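Atu0111 protein (Agrobacterium tumefaciens, PDB 2FSQ) is of unknown function but belongs to an alpha/beta family of the 2H clan, consistent with a phosphoesterase-like role that remains unproven. Local coordinates at residues A[26-32]-A[184-188]; A[58-62]-A[209-213]; A[99-103]-A[167-172]. One frame throughout, in Å; residues are numbered along the deposited sequence.

Contact 1. Residues A[26-32]-A[184-188]; sequences HLGSRFS and SYIVS
Arg30 NH1 donates to Tyr185 OH at 3.0 Å, with an N-H...O angle of 146°, so the bond is moderately bent. The hydroxyl sits at the edge of the guanidinium, tilted somewhat from its plane, and the phenol ring stands almost upright against that plane. A bend at chi3 (-64°) turns the arginine tip back to this position while leaving its CD 3.5 Å from Tyr185 CE1. Within the loop, His26 CE1 lies over the centre of the Arg30 guanidinium face, 3.4 Å above its plane. His26 also receives Tyr185, whose edge is directed at the imidazole face with the ring centroids 5.5 Å apart and the planes at 86°, an offset edge-to-face pair. Phe31 completes the aromatic cluster obliquely. Its CE2 is 3.5 Å from Tyr185 CB, and its CZ comes within 3.3 Å of Ile186 O. On the same ring, Phe31 CE1 meets Val187 CG2 at 4.0 Å. Further along, Leu27 CD1 makes a looser apolar contact with Val187 CG1. Strand 184-186 pairs with strand 75-77, so the loop 26-32 lies against one strand of a two-stranded sheet. Because Glu40 forms a salt bridge with Arg30 NE, the guanidinium is held from two directions. The positive charge would be expected to polarise the tyrosine hydroxyl, and an acetic acid molecule about 4 Å from the Tyr185 side chain may mark a pocket here.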
# COMPACT_ATOMS: atom_id res chain seq x y z
N HIS A 26 -7.87 8.70 -8.69
CA HIS A 26 -8.30 8.74 -7.31
C HIS A 26 -8.76 10.15 -6.91
O HIS A 26 -9.39 10.31 -5.87
CB HIS A 26 -7.17 8.33 -6.37
CG HIS A 26 -6.94 6.85 -6.24
ND1 HIS A 26 -7.94 5.94 -5.93
CD2 HIS A 26 -5.78 6.14 -6.27
CE1 HIS A 26 -7.40 4.74 -5.83
NE2 HIS A 26 -6.10 4.83 -6.03
N LEU A 27 -8.44 11.17 -7.71
CA LEU A 27 -8.79 12.55 -7.33
C LEU A 27 -10.31 12.73 -7.27
O LEU A 27 -11.02 12.43 -8.23
CB LEU A 27 -8.18 13.54 -8.31
CG LEU A 27 -8.57 15.01 -8.11
CD1 LEU A 27 -8.07 15.60 -6.78
CD2 LEU A 27 -8.14 15.87 -9.29
N GLY A 28 -10.80 13.23 -6.13
CA GLY A 28 -12.23 13.39 -5.92
C GLY A 28 -12.90 12.22 -5.20
O GLY A 28 -14.02 12.37 -4.71
N SER A 29 -12.23 11.07 -5.18
CA SER A 29 -12.72 9.89 -4.49
C SER A 29 -11.89 9.63 -3.23
O SER A 29 -12.39 9.71 -2.11
CB SER A 29 -12.70 8.67 -5.43
OG SER A 29 -13.51 8.91 -6.58
N ARG A 30 -10.60 9.37 -3.42
CA ARG A 30 -9.72 9.02 -2.31
C ARG A 30 -9.25 10.27 -1.57
O ARG A 30 -9.03 10.24 -0.35
CB ARG A 30 -8.52 8.23 -2.80
CG ARG A 30 -7.64 7.69 -1.65
CD ARG A 30 -6.95 6.37 -2.05
NE ARG A 30 -7.94 5.31 -2.28
CZ ARG A 30 -7.66 4.04 -2.55
NH1 ARG A 30 -6.41 3.60 -2.56
NH2 ARG A 30 -8.66 3.19 -2.80
N PHE A 31 -9.06 11.36 -2.31
CA PHE A 31 -8.56 12.61 -1.72
C PHE A 31 -9.07 13.79 -2.54
O PHE A 31 -9.41 13.65 -3.71
CB PHE A 31 -7.01 12.65 -1.69
CG PHE A 31 -6.39 12.24 -3.00
CD1 PHE A 31 -6.29 13.15 -4.07
CD2 PHE A 31 -5.94 10.93 -3.19
CE1 PHE A 31 -5.78 12.75 -5.30
CE2 PHE A 31 -5.41 10.53 -4.42
CZ PHE A 31 -5.32 11.43 -5.48
N SER A 32 -9.11 14.94 -1.88
CA SER A 32 -9.43 16.21 -2.54
C SER A 32 -8.23 16.82 -3.28
O SER A 32 -7.08 16.34 -3.17
CB SER A 32 -9.89 17.19 -1.47
OG SER A 32 -8.75 17.64 -0.75
N SER A 184 2.61 8.30 -0.22
CA SER A 184 1.76 9.39 -0.70
C SER A 184 0.95 8.95 -1.89
O SER A 184 1.21 7.90 -2.49
CB SER A 184 2.60 10.61 -1.11
OG SER A 184 3.22 10.42 -2.36
N TYR A 185 -0.02 9.79 -2.24
CA TYR A 185 -0.75 9.67 -3.50
C TYR A 185 -0.44 10.87 -4.37
O TYR A 185 -0.35 11.99 -3.88
CB TYR A 185 -2.25 9.61 -3.24
CG TYR A 185 -2.70 8.29 -2.69
CD1 TYR A 185 -3.21 7.31 -3.54
CD2 TYR A 185 -2.57 7.99 -1.33
CE1 TYR A 185 -3.58 6.07 -3.05
CE2 TYR A 185 -2.96 6.74 -0.83
CZ TYR A 185 -3.46 5.79 -1.71
OH TYR A 185 -3.85 4.57 -1.24
N ILE A 186 -0.35 10.64 -5.68
CA ILE A 186 -0.18 11.75 -6.62
C ILE A 186 -1.52 12.49 -6.75
O ILE A 186 -2.53 11.90 -7.12
CB ILE A 186 0.23 11.25 -8.01
CG1 ILE A 186 1.43 10.30 -7.92
CG2 ILE A 186 0.47 12.44 -8.96
CD1 ILE A 186 2.69 10.95 -7.51
N VAL A 187 -1.51 13.79 -6.43
CA VAL A 187 -2.70 14.63 -6.58
C VAL A 187 -2.75 15.31 -7.95
O VAL A 187 -3.83 15.40 -8.56
CB VAL A 187 -2.77 15.69 -5.46
CG1 VAL A 187 -4.07 16.51 -5.58
CG2 VAL A 187 -2.67 15.01 -4.11
N SER A 188 -1.59 15.77 -8.42
CA SER A 188 -1.46 16.33 -9.77
C SER A 188 -0.15 15.89 -10.37
O SER A 188 0.83 15.73 -9.65
CB SER A 188 -1.57 17.86 -9.79
OG SER A 188 -0.58 18.48 -8.97

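Contact 2. Residues A[58-62]-A[209-213]; sequences AIVST and LRVAA
Leu209 reaches across to helix 54-67 and meets Thr62 along its length, Ala58 and Ile59 at the CD1 tip alone. Its CB starts 3.9 Å from Thr62 OG1, and CG remains beside the same oxygen at 4.0 Å, the two side chains crossing at about a right angle. With CG anti to the backbone N (chi1 -180°), the branch points across to helix 54-67 and the two methyls divide the work. CD2 stays with the threonine, 3.9 Å from Thr62 OG1. CD1 is the busier one: it touches Thr62 OG1 at 3.7 Å, Ala58 CB also at 3.7 Å, and Ile59 CG1 at 4.1 Å. Ala58 then carries the contact to the end of the other helix, its CB lying 3.7 Å from Ala212 CB and, more loosely, near Ala213 CB. Such small side chains let the backbones approach to 6.0 Å between the CA atoms of Ala58 and Ala212. Ala213 has already left helical geometry, so the meeting uses the last turn of helix 195-212. Beneath the two helices, Ile59 and Leu209 both rest on Met143 of strand 142-147, while Thr62 touches Leu138 and Leu209 touches Val135 on strand 133-139.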
# COMPACT_ATOMS: atom_id res chain seq x y z
N ALA A 58 13.80 5.02 9.85
CA ALA A 58 14.43 5.11 8.54
C ALA A 58 13.41 5.55 7.47
O ALA A 58 13.70 6.43 6.63
CB ALA A 58 15.05 3.77 8.16
N ILE A 59 12.21 4.96 7.52
CA ILE A 59 11.19 5.26 6.52
C ILE A 59 10.70 6.70 6.69
O ILE A 59 10.48 7.41 5.69
CB ILE A 59 10.03 4.25 6.60
CG1 ILE A 59 10.54 2.88 6.10
CG2 ILE A 59 8.84 4.74 5.76
CD1 ILE A 59 9.58 1.72 6.35
N VAL A 60 10.58 7.13 7.94
CA VAL A 60 10.15 8.49 8.24
C VAL A 60 11.18 9.50 7.71
O VAL A 60 10.81 10.56 7.21
CB VAL A 60 9.82 8.66 9.72
CG1 VAL A 60 9.60 10.14 10.07
CG2 VAL A 60 8.56 7.87 10.08
N SER A 61 12.47 9.17 7.79
CA SER A 61 13.51 10.03 7.20
C SER A 61 13.39 10.15 5.68
O SER A 61 13.54 11.24 5.12
CB SER A 61 14.90 9.54 7.58
OG SER A 61 15.16 9.77 8.94
N THR A 62 13.11 9.03 5.02
CA THR A 62 12.90 9.02 3.57
C THR A 62 11.70 9.92 3.24
O THR A 62 11.77 10.78 2.36
CB THR A 62 12.64 7.58 3.06
OG1 THR A 62 13.73 6.73 3.47
CG2 THR A 62 12.46 7.54 1.54
N LEU A 209 18.16 4.17 2.68
CA LEU A 209 17.12 3.38 3.32
C LEU A 209 17.49 1.89 3.39
O LEU A 209 17.26 1.24 4.42
CB LEU A 209 15.79 3.57 2.57
CG LEU A 209 14.58 2.82 3.11
CD1 LEU A 209 14.27 3.20 4.54
CD2 LEU A 209 13.39 3.10 2.23
N ARG A 210 18.04 1.35 2.31
CA ARG A 210 18.47 -0.05 2.26
C ARG A 210 19.53 -0.37 3.31
O ARG A 210 19.54 -1.46 3.89
CB ARG A 210 18.97 -0.43 0.87
CG ARG A 210 17.86 -0.61 -0.15
CD ARG A 210 18.45 -0.95 -1.52
NE ARG A 210 18.96 -2.31 -1.54
CZ ARG A 210 20.06 -2.71 -2.16
NH1 ARG A 210 20.82 -1.84 -2.83
NH2 ARG A 210 20.42 -3.99 -2.11
N VAL A 211 20.41 0.58 3.58
CA VAL A 211 21.41 0.41 4.64
C VAL A 211 20.79 0.52 6.03
O VAL A 211 21.12 -0.27 6.92
CB VAL A 211 22.57 1.42 4.48
CG1 VAL A 211 23.51 1.37 5.70
CG2 VAL A 211 23.36 1.13 3.20
N ALA A 212 19.91 1.49 6.22
CA ALA A 212 19.31 1.74 7.53
C ALA A 212 18.29 0.69 7.91
O ALA A 212 18.07 0.42 9.11
CB ALA A 212 18.68 3.12 7.58
N ALA A 213 17.63 0.11 6.90
CA ALA A 213 16.56 -0.86 7.13
C ALA A 213 16.70 -1.97 6.09
O ALA A 213 15.91 -2.04 5.15
CB ALA A 213 15.18 -0.19 7.02

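Contact 3. Residues A[99-103]-A[167-172]; sequences PYWPQ and FGYRHP
Tyr100 drives the edge of its ring at the face of His171: CD2 stands 3.4 Å above the imidazole plane, over its centre, and the planes meet at 69°, an edge-to-face pair. The torsion responsible is chi1 (-50°), which sets CG beside the backbone N and swings the ring back to the histidine although the CB bond itself leads away. At the far end of the phenol, Tyr100 OH lies 3.8 Å from Pro172 CD. Water 1 closes the pair on the polar side, giving a hydrogen to Tyr100 O at 2.7 Å and sitting in the imidazole plane, 2.8 Å from His171 NE2. Tyr169 takes the rarer rotamer, with CG between the backbone N and carbonyl carbon (chi1 58°). That folds its ring under the other backbone, so Trp101 N lies 3.9 Å above one face, offset toward the rim, with Phe167 CB over the opposite face. Pro102 runs alongside, its CD 3.9 Å from Tyr169 CD2. The phenol hydroxyl is bonded to Gln89 O of strand 84-92, which fixes the far end of the ring. Arg95 makes a cation-pi contact with Tyr100 and also touches His171. Water 2 spans the other end, donating to Gly168 O at 2.7 Å and accepting from Gln103 N. Polar union of these two loops therefore rests on water, with rings and prolines supplying the direct packing.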
# COMPACT_ATOMS: atom_id res chain seq x y z
N PRO A 99 -14.05 -8.49 -10.43
CA PRO A 99 -13.54 -9.49 -9.51
C PRO A 99 -12.92 -8.90 -8.25
O PRO A 99 -11.99 -9.50 -7.68
CB PRO A 99 -12.46 -10.18 -10.34
CG PRO A 99 -11.86 -9.05 -11.09
CD PRO A 99 -13.02 -8.11 -11.42
N TYR A 100 -13.42 -7.75 -7.81
CA TYR A 100 -12.88 -7.07 -6.62
C TYR A 100 -13.81 -7.25 -5.42
O TYR A 100 -13.69 -6.55 -4.41
CB TYR A 100 -12.68 -5.57 -6.91
CG TYR A 100 -11.91 -5.31 -8.17
CD1 TYR A 100 -12.58 -5.05 -9.37
CD2 TYR A 100 -10.52 -5.40 -8.19
CE1 TYR A 100 -11.87 -4.83 -10.55
CE2 TYR A 100 -9.81 -5.19 -9.36
CZ TYR A 100 -10.48 -4.93 -10.54
OH TYR A 100 -9.75 -4.72 -11.68
N TRP A 101 -14.73 -8.21 -5.54
CA TRP A 101 -15.81 -8.43 -4.58
C TRP A 101 -16.11 -9.92 -4.62
O TRP A 101 -15.98 -10.55 -5.68
CB TRP A 101 -17.03 -7.65 -5.05
CG TRP A 101 -18.09 -7.41 -4.04
CD1 TRP A 101 -19.19 -8.20 -3.78
CD2 TRP A 101 -18.19 -6.29 -3.16
NE1 TRP A 101 -19.94 -7.63 -2.80
CE2 TRP A 101 -19.36 -6.46 -2.39
CE3 TRP A 101 -17.41 -5.14 -2.95
CZ2 TRP A 101 -19.75 -5.53 -1.41
CZ3 TRP A 101 -17.81 -4.22 -1.99
CH2 TRP A 101 -18.97 -4.42 -1.24
N PRO A 102 -16.51 -10.51 -3.48
CA PRO A 102 -16.87 -11.93 -3.53
C PRO A 102 -18.18 -12.14 -4.27
O PRO A 102 -19.15 -11.47 -3.97
CB PRO A 102 -17.03 -12.31 -2.06
CG PRO A 102 -17.38 -11.06 -1.35
CD PRO A 102 -16.64 -9.95 -2.12
N GLN A 103 -18.22 -13.07 -5.23
CA GLN A 103 -19.46 -13.28 -5.98
C GLN A 103 -20.61 -13.76 -5.10
O GLN A 103 -21.77 -13.60 -5.46
CB GLN A 103 -19.27 -14.23 -7.15
CG GLN A 103 -20.46 -14.23 -8.14
CD GLN A 103 -20.15 -14.87 -9.47
OE1 GLN A 103 -19.28 -15.74 -9.57
NE2 GLN A 103 -20.86 -14.45 -10.49
N PHE A 167 -11.23 -14.91 0.94
CA PHE A 167 -11.94 -13.71 0.49
C PHE A 167 -12.89 -14.00 -0.67
O PHE A 167 -13.86 -13.26 -0.88
CB PHE A 167 -10.94 -12.61 0.13
CG PHE A 167 -10.47 -11.82 1.32
CD1 PHE A 167 -11.00 -10.57 1.58
CD2 PHE A 167 -9.49 -12.33 2.19
CE1 PHE A 167 -10.59 -9.81 2.69
CE2 PHE A 167 -9.07 -11.58 3.30
CZ PHE A 167 -9.62 -10.32 3.55
N GLY A 168 -12.59 -15.06 -1.43
CA GLY A 168 -13.47 -15.53 -2.50
C GLY A 168 -13.39 -14.72 -3.79
O GLY A 168 -14.33 -14.71 -4.57
N TYR A 169 -12.25 -14.08 -4.02
CA TYR A 169 -11.96 -13.44 -5.30
C TYR A 169 -10.47 -13.31 -5.45
O TYR A 169 -9.71 -13.48 -4.48
CB TYR A 169 -12.60 -12.03 -5.41
CG TYR A 169 -12.15 -11.08 -4.32
CD1 TYR A 169 -10.90 -10.45 -4.37
CD2 TYR A 169 -12.96 -10.80 -3.24
CE1 TYR A 169 -10.49 -9.58 -3.37
CE2 TYR A 169 -12.56 -9.95 -2.24
CZ TYR A 169 -11.33 -9.33 -2.31
OH TYR A 169 -10.97 -8.49 -1.30
N ARG A 170 -10.05 -13.04 -6.69
CA ARG A 170 -8.66 -12.70 -7.04
C ARG A 170 -8.72 -11.51 -8.00
O ARG A 170 -9.56 -11.47 -8.91
CB ARG A 170 -7.96 -13.87 -7.76
CG ARG A 170 -7.51 -15.01 -6.87
CD ARG A 170 -7.01 -16.21 -7.67
NE ARG A 170 -6.49 -17.27 -6.81
CZ ARG A 170 -5.30 -17.85 -6.96
NH1 ARG A 170 -4.51 -17.52 -7.97
NH2 ARG A 170 -4.92 -18.80 -6.12
N HIS A 171 -7.83 -10.55 -7.79
CA HIS A 171 -7.70 -9.44 -8.75
C HIS A 171 -6.91 -9.90 -9.99
O HIS A 171 -6.20 -10.90 -9.93
CB HIS A 171 -6.97 -8.26 -8.10
CG HIS A 171 -7.73 -7.61 -6.99
ND1 HIS A 171 -7.30 -6.45 -6.38
CD2 HIS A 171 -8.89 -7.96 -6.37
CE1 HIS A 171 -8.17 -6.11 -5.44
NE2 HIS A 171 -9.15 -7.00 -5.42
N PRO A 172 -7.05 -9.17 -11.11
CA PRO A 172 -6.28 -9.51 -12.31
C PRO A 172 -4.77 -9.62 -12.10
O PRO A 172 -4.12 -10.47 -12.71
CB PRO A 172 -6.62 -8.36 -13.29
CG PRO A 172 -8.04 -8.03 -12.88
CD PRO A 172 -8.01 -8.07 -11.37
O HOH W 1 -11.09 -6.11 -3.64
O HOH W 2 -15.85 -14.37 -6.75

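Contact 2 is the most buried of the three, a mainly apolar meeting of two helices, with no bond between them, over the sheet of strands 133-139 and 142-147. Contacts 1 and 3 are only partly buried and involve loops: the first sets a loop against strand 184-186 with a direct arginine-tyrosine bond, whereas the third joins two loops through bridging waters. Both use aromatic edge-to-face pairs with histidine. Contacts 2 and 3 lie on opposite sides of the chain's centre, their centres about 34 Å apart, and no two contacts touch. In sequence, contacts 1 and 2 interleave and contact 3 nests within both; strand 184-186 and helix 195-212 follow one another.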